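Local coordinates for protein transcriptional regulator, LYSR family (Neisseria meningitidis, PDB 4AB5) that probably binds promoter DNA as a MetR-like, LysR-type regulator of methionine biosynthesis genes, this piece being its regulatory domain with a periplasmic-binding-protein fold, at residues A13-T18 and S43-D48; L54-D59 and A187-D192; L60-E65 and S182-A187; S73-F78 and I204-G209; I109-P114 and E138-I143. All blocks are in the same frame, centred on the assembly; numbering follows the deposited sequence.

Contact 1. Residues A13-T18 and S43-D48; sequences AVECHT and SGFQAD
The acid end of Glu15 is laid against the backbone loop from Ser43 to Ala47, which curls round it. Its side chain leaves with CG anti to the carbonyl carbon (chi1 -69°) and then bends at chi2, a fold that brings the carboxylate back over the other loop. OE1 receives the backbone N-H of Gln46, with N to OE1 at 3.1 Å. The donor does not come in the plane of the carboxylate but from above it, 75° out, so the group turns its flat side to this amide. OE2 lies on the other branch, 3.3 Å from Ser43 CA, and also near the plane of the Phe45 ring at its edge, 4.1 Å from CD2. Along the stem, Glu15 CG rests on Ala47 O at 3.4 Å. A glutamate suits this place because its length lets one carboxylate span several residues of the loop, where the positive phi of Gly44 and the left-handed backbone of Gln46 allow the curl. Beside it, Val14 O meets Ser43 CB at 3.3 Å. Asp48 then caps the N of Val50 as helix 50-54 begins, while Cys16 is tied to Cys19 by a disulfide. Two loops that follow the neighbouring parallel strands 8-13 and 37-42 and lead into helices are the alternating alpha/beta pattern of a periplasmic-binding-protein lobe, as in other LysR regulatory domains.

Contact 2. Residues L54-D59 and A187-D192; sequences LQHRAD and AIRTED
Arg189, on the segment that continues from Ile188, reaches His56, the residue that closes helix 50-54 in a Schellman motif, and joins a salt-bridge network there with Asp59 and Asp192. The arginine chain is extended from CG to NE, which carries the guanidinium against one face of the imidazole. The two flat groups stack, their centres 4.2 Å apart and their planes 30° from parallel. NE sits over the middle of the ring, 3.4 Å above its plane, and CD adds a CH-pi contact to the same face. Past the stack, NH2 lies beside Ala58 O and, at the guanidinium edge, 3.3 Å from His56 CA. NH1 is the nitrogen that meets both carboxylates. It makes a salt bridge to Asp192 OD2 at 2.8 Å, in which the hydrogen bond is weak (117°), and a long one to Asp59 OD1 at 3.7 Å. Asp59 has its stronger polar partner in Arg11, which meets OD2, and Arg189 NE makes a weak bond to Leu53 O. Ile188 CG2 packs on Asp59 O at 3.4 Å, putting aliphatic carbon against the backbone just beyond the charges. Since Asp59 OD1 and Asp192 OD2 are only 4.7 Å apart, arginine is well suited here: one broad cation stacks on an aromatic ring with NH1 close to both carboxylates, and together with Arg11 it probably eases their mutual repulsion.

Contact 3. Residues L60-E65 and S182-A187; sequences LAIVSE and SKLYAA
Four backbone hydrogen bonds join Ala61 and Val63 to Ala187 and Tyr185, laying strand 60-63 antiparallel to strand 171-189. Ala61 N binds Ala187 O at 2.8 Å and Ala187 N returns to Ala61 O. Val63 and Tyr185 form the second reciprocal pair, with Val63 N to Tyr185 O at 2.8 Å, whereas Ile62 and Ala186 face each other as a non-hydrogen-bonded pair. CA-H...O contacts fill in between, as from Leu60 CA to Ala187 O at 3.3 Å. This pairing adds the long strand 171-189 to the parallel strands 8-13 and 60-63, extending the mixed sheet at the core of a periplasmic-binding-protein lobe. Side chains alternate between its faces. On one, Ala61, Val63, Tyr185 and Ala187 meet: Val63 CG2, placed between the backbone N and the carbonyl carbon by a chi1 of -67° on CG1, touches Tyr185 CB at 3.8 Å and Ala187 CB at 4.1 Å. The Tyr185 ring has CD2 against Glu65 C, and Phe74 of strand 72-86, on the far side of 171-189, packs on Val63. On the other face, Ile62 CG2 abuts Leu184 CD2 at 3.9 Å, and Leu60 CD2 reaches Ala186 CB. Ile62 and Leu184 pack against Trp22 of helix 20-33, and the short Ala186 lets Cys202 of helix 196-212 come near. Where the pairing frays, a water donates to Ser64 O at 2.9 Å and weakly accepts from Lys183 N.

Contact 4. Residues S73-F78 and I204-G209; sequences SFQPLF and IIRERG
Helix 196-212 docks through Ile205 and Arg206 on a classic beta bulge of strand 72-86 at Leu77 and Phe78, which both face Leu184 of the neighbouring strand. The segments run nearly parallel, their axes 8.2 Å apart. Ile205 is the apolar centre: its CG2 meets Leu77 CD2 at 3.7 Å and Phe78 CE2 at the same distance, the leucine obliquely and the phenylalanine at about a right angle. Phe78 turns its edge to the helix, with Ile205 O near the ring plane, and its chi1 of 37° sets the ring between the backbone N and carbonyl carbon. Further along, Gly209 has no side chain, and its CA comes 4.3 Å from Phe78 CE2, so the helix can lie close; Trp22 meets the same ring edge-to-face. Arg206 CG lies 3.4 Å from Leu77 O; the bend at chi3 then brings the guanidinium to the strand. There NH1 donates to Pro76 O at 2.9 Å, and NH2 makes a weak bond to Gln75 OE1 at 3.3 Å. Proline has no N-H, yet its carbonyl still offers an acceptor, and the extended glutamine supplies another: a cationic side chain is satisfied here by two neutral oxygens, one of them weakly, beside the apolar packing.

Contact 5. Residues I109-P114 and E138-I143; sequences ITYPVP and ELTIAI
Tyr111 and Thr140 both set their first side-chain atom anti to the carbonyl carbon (chi1 -61° in each), and these torsions help direct the phenol and OG1 toward each other. Tyr111 OH and Thr140 OG1 share a hydrogen bond of 2.6 Å, in which either hydroxyl may be the donor, and OG1 lies in the plane of the ring at its edge. The phenol is therefore held by its rim, leaving its flat sides to be covered by other side chains. Ile143, one turn further along helix 140-148, supplies one of these: Ile143 CD1 sits over the face, offset toward the rim, 4.0 Å from the Tyr111 ring centroid and 3.6 Å from Tyr111 CE1. The His17 ring stacks on the opposite face. Ile109 CG2 of strand 108-110 meets Ile143 CG1 at 3.8 Å, the two branched chains running alongside one another and pointing opposite ways. Glu138 bends at chi2 (-77°), which swings its carboxylate against Pro112; Glu138 OE2 approaches Pro112 CG at 3.2 Å. Pro112 is the centre of an inverse gamma turn, and its ring-locked phi suits that tight turn between Tyr111 O and Val113 N. Leu139, at the N-cap position, opens the helix that carries Thr140 and Ile143. The strand here, 108-110, pairs in parallel with 134-136 and is covered by helix 140-148, with Leu146 and Val147 also resting on Ile109. Thr140 touches Thr160 of helix 158-166, and Phe20 of the second subunit packs on Leu139, Ile141 and Ala142.

From the N terminus, contact 1 closes first, and its Ala13 then pairs with strand 60-63 beside the start of contact 3. Segments 54-59, 60-65 and 73-78 next open contacts 2, 3 and 4 in turn. Contact 5 opens and closes inside all three loops, in the second lobe, about 29 Å between centres from contact 2 but joined to contact 1 by His17. The chain then returns on strand 171-189, closing contact 3 inside contact 2, with Ala187 shared, before helix 196-212 closes contact 4, which crosses both. Contacts 1 to 4 thus knit the sheet of one lobe to its loops and helix.

Contact 1. Residues A13-T18 and S43-D48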
# COMPACT_ATOMS: atom_id res chain seq x y z
N ALA B 13 10.50 -6.50 12.07
CA ALA B 13 10.69 -7.25 10.84
C ALA B 13 9.33 -7.84 10.43
O ALA B 13 8.70 -8.56 11.21
CB ALA B 13 11.72 -8.35 11.04
N VAL B 14 8.86 -7.45 9.23
CA VAL B 14 7.56 -7.86 8.70
C VAL B 14 7.60 -7.95 7.17
O VAL B 14 8.01 -7.00 6.51
CB VAL B 14 6.39 -6.96 9.24
CG1 VAL B 14 6.65 -5.47 9.01
CG2 VAL B 14 5.02 -7.38 8.70
N GLU B 15 7.20 -9.10 6.63
CA GLU B 15 7.15 -9.32 5.19
C GLU B 15 5.70 -9.46 4.68
O GLU B 15 5.49 -9.58 3.47
CB GLU B 15 8.01 -10.53 4.78
CG GLU B 15 9.51 -10.35 4.93
CD GLU B 15 10.15 -9.14 4.26
OE1 GLU B 15 9.83 -8.86 3.08
OE2 GLU B 15 11.00 -8.50 4.92
N CYS B 16 4.72 -9.42 5.61
CA CYS B 16 3.29 -9.58 5.35
C CYS B 16 2.63 -8.22 5.07
O CYS B 16 2.74 -7.30 5.89
CB CYS B 16 2.64 -10.33 6.52
SG CYS B 16 0.91 -9.88 6.89
N HIS B 17 1.97 -8.09 3.91
CA HIS B 17 1.32 -6.86 3.42
C HIS B 17 0.11 -6.39 4.24
O HIS B 17 0.08 -5.21 4.61
CB HIS B 17 0.96 -7.01 1.94
CG HIS B 17 2.13 -7.06 1.01
ND1 HIS B 17 2.33 -6.08 0.05
CD2 HIS B 17 3.09 -8.00 0.87
CE1 HIS B 17 3.41 -6.44 -0.62
NE2 HIS B 17 3.91 -7.59 -0.17
N THR B 18 -0.88 -7.28 4.49
CA THR B 18 -2.10 -6.94 5.26
C THR B 18 -1.79 -6.50 6.69
O THR B 18 -2.51 -5.66 7.23
CB THR B 18 -3.16 -8.06 5.21
OG1 THR B 18 -2.63 -9.28 5.74
CG2 THR B 18 -3.72 -8.29 3.82
N SER B 43 12.13 -4.52 6.32
CA SER B 43 11.35 -5.25 5.31
C SER B 43 12.01 -5.38 3.91
O SER B 43 13.18 -5.03 3.75
CB SER B 43 9.95 -4.65 5.19
OG SER B 43 9.99 -3.27 4.85
N GLY B 44 11.24 -5.90 2.95
CA GLY B 44 11.64 -6.06 1.55
C GLY B 44 12.35 -7.34 1.15
O GLY B 44 12.22 -7.78 0.00
N PHE B 45 13.12 -7.95 2.09
CA PHE B 45 13.93 -9.16 1.90
C PHE B 45 13.23 -10.36 1.23
O PHE B 45 13.93 -11.20 0.63
CB PHE B 45 14.59 -9.59 3.22
CG PHE B 45 15.48 -8.54 3.85
CD1 PHE B 45 16.81 -8.42 3.48
CD2 PHE B 45 14.98 -7.67 4.82
CE1 PHE B 45 17.63 -7.44 4.05
CE2 PHE B 45 15.80 -6.69 5.39
CZ PHE B 45 17.12 -6.59 5.00
N GLN B 46 11.87 -10.44 1.32
CA GLN B 46 11.02 -11.52 0.77
C GLN B 46 11.44 -12.90 1.31
O GLN B 46 11.38 -13.91 0.60
CB GLN B 46 10.96 -11.48 -0.77
CG GLN B 46 10.09 -10.35 -1.33
CD GLN B 46 10.39 -10.02 -2.77
OE1 GLN B 46 10.95 -10.83 -3.53
NE2 GLN B 46 10.01 -8.83 -3.19
N ALA B 47 11.88 -12.92 2.59
CA ALA B 47 12.34 -14.10 3.30
C ALA B 47 11.95 -14.06 4.79
O ALA B 47 11.58 -13.00 5.29
CB ALA B 47 13.85 -14.22 3.16
N ASP B 48 12.05 -15.22 5.47
CA ASP B 48 11.75 -15.43 6.90
C ASP B 48 12.34 -14.34 7.80
O ASP B 48 13.57 -14.21 7.87
CB ASP B 48 12.24 -16.83 7.35
CG ASP B 48 11.72 -17.36 8.68
OD1 ASP B 48 10.95 -16.64 9.36
OD2 ASP B 48 12.06 -18.51 9.03

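Contact 2. Residues L54-D59 and A187-D192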
# COMPACT_ATOMS: atom_id res chain seq x y z
N LEU B 54 17.95 -13.56 14.96
CA LEU B 54 19.16 -14.32 15.28
C LEU B 54 20.39 -13.49 14.90
O LEU B 54 21.35 -13.45 15.66
CB LEU B 54 19.18 -15.65 14.50
CG LEU B 54 18.03 -16.63 14.72
CD1 LEU B 54 18.00 -17.69 13.63
CD2 LEU B 54 18.14 -17.31 16.06
N GLN B 55 20.30 -12.76 13.77
CA GLN B 55 21.36 -11.91 13.25
C GLN B 55 21.47 -10.53 13.91
O GLN B 55 22.33 -9.75 13.52
CB GLN B 55 21.23 -11.79 11.72
CG GLN B 55 21.64 -13.05 10.98
CD GLN B 55 21.30 -13.01 9.52
OE1 GLN B 55 20.80 -12.02 8.99
NE2 GLN B 55 21.58 -14.10 8.82
N HIS B 56 20.60 -10.23 14.92
CA HIS B 56 20.54 -8.95 15.64
C HIS B 56 20.26 -7.75 14.71
O HIS B 56 20.61 -6.60 15.00
CB HIS B 56 21.77 -8.73 16.54
CG HIS B 56 21.79 -9.63 17.74
ND1 HIS B 56 21.53 -9.15 19.00
CD2 HIS B 56 22.04 -10.96 17.82
CE1 HIS B 56 21.63 -10.20 19.81
NE2 HIS B 56 21.93 -11.31 19.14
N ARG B 57 19.58 -8.04 13.60
CA ARG B 57 19.20 -7.07 12.57
C ARG B 57 17.78 -6.56 12.82
O ARG B 57 17.36 -5.59 12.18
CB ARG B 57 19.33 -7.71 11.18
CG ARG B 57 20.73 -8.18 10.81
CD ARG B 57 21.40 -7.34 9.73
NE ARG B 57 20.65 -7.30 8.47
CZ ARG B 57 20.72 -8.22 7.51
NH1 ARG B 57 21.50 -9.29 7.66
NH2 ARG B 57 20.01 -8.09 6.40
N ALA B 58 17.04 -7.23 13.74
CA ALA B 58 15.67 -6.90 14.14
C ALA B 58 15.43 -7.36 15.58
O ALA B 58 16.08 -8.30 16.04
CB ALA B 58 14.66 -7.57 13.20
N ASP B 59 14.48 -6.71 16.29
CA ASP B 59 14.15 -7.00 17.69
C ASP B 59 12.81 -7.73 17.88
O ASP B 59 12.64 -8.45 18.87
CB ASP B 59 14.21 -5.72 18.53
CG ASP B 59 15.47 -4.90 18.29
OD1 ASP B 59 16.53 -5.27 18.84
OD2 ASP B 59 15.40 -3.92 17.53
N ALA B 187 7.48 -12.78 17.14
CA ALA B 187 8.69 -13.50 17.50
C ALA B 187 9.74 -12.53 18.04
O ALA B 187 9.93 -11.44 17.49
CB ALA B 187 9.23 -14.24 16.28
N ILE B 188 10.41 -12.90 19.14
CA ILE B 188 11.51 -12.16 19.76
C ILE B 188 12.61 -13.18 20.14
O ILE B 188 12.37 -14.40 20.12
CB ILE B 188 11.07 -11.30 20.99
CG1 ILE B 188 10.47 -12.14 22.14
CG2 ILE B 188 10.19 -10.12 20.60
CD1 ILE B 188 10.41 -11.45 23.50
N ARG B 189 13.80 -12.67 20.53
CA ARG B 189 14.90 -13.52 21.00
C ARG B 189 14.50 -13.96 22.40
O ARG B 189 13.79 -13.23 23.09
CB ARG B 189 16.20 -12.73 21.09
CG ARG B 189 16.82 -12.33 19.77
CD ARG B 189 17.99 -11.41 20.06
NE ARG B 189 18.27 -10.49 18.96
CZ ARG B 189 17.72 -9.29 18.82
NH1 ARG B 189 16.84 -8.84 19.71
NH2 ARG B 189 18.06 -8.52 17.79
N THR B 190 14.94 -15.13 22.83
CA THR B 190 14.64 -15.62 24.18
C THR B 190 15.29 -14.74 25.26
O THR B 190 14.70 -14.57 26.32
CB THR B 190 14.92 -17.13 24.28
OG1 THR B 190 14.26 -17.78 23.20
CG2 THR B 190 14.43 -17.74 25.59
N GLU B 191 16.47 -14.14 24.97
CA GLU B 191 17.17 -13.24 25.90
C GLU B 191 16.33 -11.98 26.16
O GLU B 191 16.36 -11.45 27.26
CB GLU B 191 18.56 -12.83 25.35
CG GLU B 191 19.50 -12.19 26.38
CD GLU B 191 19.33 -10.70 26.66
OE1 GLU B 191 19.39 -9.90 25.69
OE2 GLU B 191 19.14 -10.32 27.84
N ASP B 192 15.59 -11.53 25.16
CA ASP B 192 14.78 -10.31 25.22
C ASP B 192 13.38 -10.46 25.83
O ASP B 192 12.66 -9.46 25.94
CB ASP B 192 14.72 -9.67 23.82
CG ASP B 192 16.01 -9.02 23.35
OD1 ASP B 192 17.03 -9.15 24.05
OD2 ASP B 192 16.00 -8.39 22.29

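Contact 3. Residues L60-E65 and S182-A187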
# COMPACT_ATOMS: atom_id res chain seq x y z
N LEU B 60 11.89 -7.59 16.92
CA LEU B 60 10.59 -8.27 16.94
C LEU B 60 10.16 -8.58 15.50
O LEU B 60 10.33 -7.73 14.62
CB LEU B 60 9.54 -7.42 17.66
CG LEU B 60 8.21 -8.07 18.04
CD1 LEU B 60 7.73 -7.54 19.37
CD2 LEU B 60 7.14 -7.79 16.98
N ALA B 61 9.62 -9.79 15.28
CA ALA B 61 9.16 -10.23 13.96
C ALA B 61 7.70 -10.69 13.97
O ALA B 61 7.29 -11.42 14.87
CB ALA B 61 10.06 -11.34 13.43
N ILE B 62 6.92 -10.25 12.95
CA ILE B 62 5.53 -10.66 12.76
C ILE B 62 5.60 -11.90 11.85
O ILE B 62 6.13 -11.81 10.73
CB ILE B 62 4.65 -9.52 12.17
CG1 ILE B 62 4.68 -8.22 13.04
CG2 ILE B 62 3.21 -9.98 11.86
CD1 ILE B 62 4.26 -8.32 14.59
N VAL B 63 5.15 -13.06 12.37
CA VAL B 63 5.23 -14.34 11.67
C VAL B 63 3.88 -15.10 11.62
O VAL B 63 3.05 -14.94 12.51
CB VAL B 63 6.39 -15.22 12.22
CG1 VAL B 63 7.76 -14.61 11.89
CG2 VAL B 63 6.25 -15.49 13.72
N SER B 64 3.71 -15.93 10.56
CA SER B 64 2.52 -16.77 10.30
C SER B 64 2.62 -18.18 10.91
O SER B 64 1.64 -18.94 10.84
CB SER B 64 2.26 -16.86 8.80
OG SER B 64 1.87 -15.60 8.30
N GLU B 65 3.77 -18.52 11.50
CA GLU B 65 3.98 -19.81 12.14
C GLU B 65 4.93 -19.71 13.35
O GLU B 65 5.84 -18.88 13.36
CB GLU B 65 4.39 -20.91 11.14
CG GLU B 65 5.77 -20.77 10.52
CD GLU B 65 5.85 -19.93 9.27
OE1 GLU B 65 5.74 -18.69 9.37
OE2 GLU B 65 6.06 -20.52 8.18
N SER B 182 -5.48 -18.13 9.12
CA SER B 182 -4.12 -17.61 9.31
C SER B 182 -3.90 -17.44 10.79
O SER B 182 -4.82 -17.03 11.50
CB SER B 182 -3.94 -16.27 8.61
OG SER B 182 -3.78 -16.46 7.21
N LYS B 183 -2.69 -17.76 11.27
CA LYS B 183 -2.32 -17.63 12.67
C LYS B 183 -1.16 -16.63 12.78
O LYS B 183 -0.13 -16.82 12.14
CB LYS B 183 -1.94 -19.00 13.25
CG LYS B 183 -3.13 -19.96 13.39
CD LYS B 183 -2.67 -21.34 13.80
CE LYS B 183 -3.80 -22.33 13.90
NZ LYS B 183 -4.55 -22.19 15.18
N LEU B 184 -1.34 -15.55 13.56
CA LEU B 184 -0.30 -14.54 13.69
C LEU B 184 0.42 -14.53 15.01
O LEU B 184 -0.22 -14.63 16.06
CB LEU B 184 -0.77 -13.14 13.27
CG LEU B 184 -0.50 -12.81 11.80
CD1 LEU B 184 -1.52 -13.44 10.89
CD2 LEU B 184 -0.48 -11.36 11.59
N TYR B 185 1.76 -14.44 14.95
CA TYR B 185 2.63 -14.45 16.12
C TYR B 185 3.65 -13.33 16.06
O TYR B 185 4.02 -12.88 14.97
CB TYR B 185 3.41 -15.78 16.23
CG TYR B 185 2.55 -17.02 16.28
CD1 TYR B 185 2.12 -17.55 17.49
CD2 TYR B 185 2.21 -17.71 15.11
CE1 TYR B 185 1.34 -18.70 17.55
CE2 TYR B 185 1.43 -18.87 15.16
CZ TYR B 185 1.00 -19.36 16.38
OH TYR B 185 0.22 -20.49 16.44
N ALA B 186 4.13 -12.91 17.25
CA ALA B 186 5.20 -11.95 17.39
C ALA B 186 6.39 -12.77 17.91
O ALA B 186 6.28 -13.44 18.94
CB ALA B 186 4.82 -10.88 18.40
N ALA B 187 7.48 -12.78 17.14
CA ALA B 187 8.69 -13.50 17.50
C ALA B 187 9.74 -12.53 18.04
O ALA B 187 9.93 -11.44 17.49
CB ALA B 187 9.23 -14.24 16.28
O HOH W 1 -0.53 -18.66 8.91

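Contact 4. Residues S73-F78 and I204-G209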
# COMPACT_ATOMS: atom_id res chain seq x y z
N SER B 73 11.62 -16.89 21.01
CA SER B 73 10.36 -17.08 21.73
C SER B 73 9.19 -16.47 20.97
O SER B 73 9.30 -15.39 20.38
CB SER B 73 10.43 -16.51 23.15
OG SER B 73 11.52 -17.10 23.85
N PHE B 74 8.07 -17.20 20.95
CA PHE B 74 6.86 -16.81 20.24
C PHE B 74 5.78 -16.36 21.18
O PHE B 74 5.61 -16.93 22.26
CB PHE B 74 6.33 -17.95 19.36
CG PHE B 74 7.27 -18.28 18.23
CD1 PHE B 74 7.24 -17.54 17.05
CD2 PHE B 74 8.18 -19.32 18.35
CE1 PHE B 74 8.12 -17.84 16.00
CE2 PHE B 74 9.05 -19.63 17.30
CZ PHE B 74 9.01 -18.89 16.13
N GLN B 75 5.02 -15.36 20.73
CA GLN B 75 3.91 -14.79 21.46
C GLN B 75 2.70 -14.77 20.52
O GLN B 75 2.79 -14.13 19.46
CB GLN B 75 4.27 -13.38 21.94
CG GLN B 75 3.38 -12.88 23.08
CD GLN B 75 3.91 -11.65 23.77
OE1 GLN B 75 3.26 -11.10 24.65
NE2 GLN B 75 4.97 -11.03 23.25
N PRO B 76 1.60 -15.48 20.85
CA PRO B 76 0.42 -15.43 19.96
C PRO B 76 -0.21 -14.05 19.89
O PRO B 76 -0.30 -13.35 20.90
CB PRO B 76 -0.53 -16.45 20.58
CG PRO B 76 -0.13 -16.54 22.01
CD PRO B 76 1.34 -16.30 22.05
N LEU B 77 -0.62 -13.64 18.69
CA LEU B 77 -1.30 -12.37 18.51
C LEU B 77 -2.78 -12.68 18.32
O LEU B 77 -3.56 -12.51 19.27
CB LEU B 77 -0.73 -11.55 17.33
CG LEU B 77 0.71 -11.05 17.48
CD1 LEU B 77 1.21 -10.44 16.18
CD2 LEU B 77 0.87 -10.08 18.67
N PHE B 78 -3.16 -13.22 17.14
CA PHE B 78 -4.53 -13.58 16.79
C PHE B 78 -4.61 -14.41 15.52
O PHE B 78 -3.71 -14.36 14.68
CB PHE B 78 -5.41 -12.31 16.62
CG PHE B 78 -4.73 -11.11 15.98
CD1 PHE B 78 -4.44 -11.09 14.62
CD2 PHE B 78 -4.40 -10.00 16.75
CE1 PHE B 78 -3.81 -9.99 14.04
CE2 PHE B 78 -3.78 -8.89 16.16
CZ PHE B 78 -3.48 -8.89 14.81
N ILE B 204 -0.46 -4.22 22.76
CA ILE B 204 -1.04 -3.10 22.00
C ILE B 204 -1.63 -3.66 20.70
O ILE B 204 -2.78 -3.36 20.40
CB ILE B 204 -0.00 -1.95 21.77
CG1 ILE B 204 0.22 -1.13 23.07
CG2 ILE B 204 -0.41 -1.02 20.61
CD1 ILE B 204 1.54 -0.24 23.09
N ILE B 205 -0.86 -4.51 19.97
CA ILE B 205 -1.30 -5.17 18.72
C ILE B 205 -2.60 -5.96 18.98
O ILE B 205 -3.54 -5.85 18.18
CB ILE B 205 -0.17 -6.08 18.13
CG1 ILE B 205 1.01 -5.26 17.53
CG2 ILE B 205 -0.72 -7.09 17.12
CD1 ILE B 205 2.33 -6.15 17.25
N ARG B 206 -2.64 -6.74 20.09
CA ARG B 206 -3.79 -7.56 20.47
C ARG B 206 -5.03 -6.75 20.85
O ARG B 206 -6.10 -7.01 20.31
CB ARG B 206 -3.44 -8.58 21.56
CG ARG B 206 -2.61 -9.76 21.06
CD ARG B 206 -2.48 -10.86 22.10
NE ARG B 206 -1.76 -10.42 23.30
CZ ARG B 206 -0.45 -10.52 23.48
NH1 ARG B 206 0.31 -11.11 22.57
NH2 ARG B 206 0.11 -10.06 24.59
N GLU B 207 -4.88 -5.75 21.75
CA GLU B 207 -5.99 -4.88 22.17
C GLU B 207 -6.58 -4.14 20.99
O GLU B 207 -7.80 -4.05 20.89
CB GLU B 207 -5.57 -3.87 23.25
CG GLU B 207 -5.33 -4.48 24.63
CD GLU B 207 -4.73 -3.56 25.68
OE1 GLU B 207 -4.02 -2.59 25.32
OE2 GLU B 207 -4.94 -3.85 26.88
N ARG B 208 -5.70 -3.63 20.10
CA ARG B 208 -6.10 -2.88 18.91
C ARG B 208 -6.80 -3.75 17.89
O ARG B 208 -7.83 -3.34 17.36
CB ARG B 208 -4.91 -2.15 18.27
CG ARG B 208 -4.51 -0.86 18.96
CD ARG B 208 -3.62 -0.01 18.08
NE ARG B 208 -3.84 1.41 18.32
CZ ARG B 208 -4.69 2.18 17.64
NH1 ARG B 208 -5.39 1.66 16.64
NH2 ARG B 208 -4.83 3.46 17.94
N GLY B 209 -6.23 -4.92 17.62
CA GLY B 209 -6.78 -5.86 16.66
C GLY B 209 -8.15 -6.36 17.06
O GLY B 209 -9.10 -6.26 16.28

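Contact 5. Residues I109-P114 and E138-I143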
# COMPACT_ATOMS: atom_id res chain seq x y z
N ILE B 109 -4.99 -13.31 -8.00
CA ILE B 109 -4.39 -12.01 -7.69
C ILE B 109 -3.83 -12.04 -6.27
O ILE B 109 -4.55 -12.35 -5.33
CB ILE B 109 -5.32 -10.80 -7.99
CG1 ILE B 109 -5.98 -10.95 -9.38
CG2 ILE B 109 -4.53 -9.47 -7.90
CD1 ILE B 109 -7.24 -10.24 -9.55
N THR B 110 -2.50 -11.86 -6.15
CA THR B 110 -1.76 -11.92 -4.89
C THR B 110 -0.78 -10.75 -4.76
O THR B 110 -0.61 -9.98 -5.71
CB THR B 110 -0.93 -13.25 -4.82
OG1 THR B 110 0.24 -13.14 -5.64
CG2 THR B 110 -1.72 -14.50 -5.19
N TYR B 111 -0.08 -10.67 -3.61
CA TYR B 111 0.99 -9.71 -3.38
C TYR B 111 2.24 -10.24 -4.12
O TYR B 111 2.32 -11.46 -4.33
CB TYR B 111 1.25 -9.50 -1.88
CG TYR B 111 0.04 -8.94 -1.17
CD1 TYR B 111 -0.37 -7.63 -1.38
CD2 TYR B 111 -0.73 -9.74 -0.33
CE1 TYR B 111 -1.51 -7.12 -0.74
CE2 TYR B 111 -1.87 -9.25 0.31
CZ TYR B 111 -2.25 -7.93 0.10
OH TYR B 111 -3.37 -7.43 0.72
N PRO B 112 3.17 -9.38 -4.59
CA PRO B 112 4.32 -9.88 -5.38
C PRO B 112 5.38 -10.48 -4.47
O PRO B 112 6.42 -9.86 -4.17
CB PRO B 112 4.80 -8.63 -6.15
CG PRO B 112 3.80 -7.55 -5.83
CD PRO B 112 3.23 -7.91 -4.50
N VAL B 113 5.11 -11.70 -4.03
CA VAL B 113 5.90 -12.41 -3.05
C VAL B 113 5.91 -13.93 -3.39
O VAL B 113 5.01 -14.38 -4.12
CB VAL B 113 5.29 -12.04 -1.67
CG1 VAL B 113 4.42 -13.14 -1.07
CG2 VAL B 113 6.34 -11.55 -0.69
N PRO B 114 6.91 -14.74 -2.95
CA PRO B 114 6.86 -16.18 -3.29
C PRO B 114 5.73 -16.90 -2.55
O PRO B 114 5.29 -16.44 -1.49
CB PRO B 114 8.25 -16.71 -2.89
CG PRO B 114 9.02 -15.54 -2.41
CD PRO B 114 8.07 -14.44 -2.10
N GLU B 138 1.12 -4.79 -5.18
CA GLU B 138 1.62 -4.43 -3.85
C GLU B 138 0.50 -3.81 -3.00
O GLU B 138 0.65 -3.72 -1.79
CB GLU B 138 2.78 -3.41 -3.98
CG GLU B 138 4.04 -3.96 -4.64
CD GLU B 138 4.94 -4.84 -3.79
OE1 GLU B 138 4.80 -4.84 -2.54
OE2 GLU B 138 5.82 -5.51 -4.37
N LEU B 139 -0.61 -3.37 -3.63
CA LEU B 139 -1.73 -2.68 -2.98
C LEU B 139 -3.02 -3.46 -2.96
O LEU B 139 -3.47 -3.93 -4.01
CB LEU B 139 -1.95 -1.29 -3.60
CG LEU B 139 -0.70 -0.42 -3.86
CD1 LEU B 139 -1.02 0.77 -4.73
CD2 LEU B 139 -0.04 0.01 -2.56
N THR B 140 -3.65 -3.56 -1.77
CA THR B 140 -4.92 -4.24 -1.52
C THR B 140 -6.04 -3.61 -2.32
O THR B 140 -6.84 -4.31 -2.94
CB THR B 140 -5.20 -4.25 -0.00
OG1 THR B 140 -4.15 -4.95 0.67
CG2 THR B 140 -6.54 -4.87 0.35
N ILE B 141 -6.09 -2.26 -2.32
CA ILE B 141 -7.09 -1.47 -3.05
C ILE B 141 -7.09 -1.79 -4.56
O ILE B 141 -8.16 -1.81 -5.17
CB ILE B 141 -7.00 0.05 -2.72
CG1 ILE B 141 -5.63 0.66 -3.13
CG2 ILE B 141 -7.33 0.30 -1.24
CD1 ILE B 141 -5.56 2.20 -3.07
N ALA B 142 -5.90 -2.08 -5.13
CA ALA B 142 -5.75 -2.45 -6.53
C ALA B 142 -6.19 -3.90 -6.75
O ALA B 142 -6.83 -4.17 -7.76
CB ALA B 142 -4.31 -2.25 -6.98
N ILE B 143 -5.90 -4.82 -5.78
CA ILE B 143 -6.35 -6.21 -5.83
C ILE B 143 -7.88 -6.27 -5.93
O ILE B 143 -8.39 -6.92 -6.85
CB ILE B 143 -5.80 -7.09 -4.66
CG1 ILE B 143 -4.25 -7.26 -4.78
CG2 ILE B 143 -6.51 -8.47 -4.61
CD1 ILE B 143 -3.56 -7.98 -3.62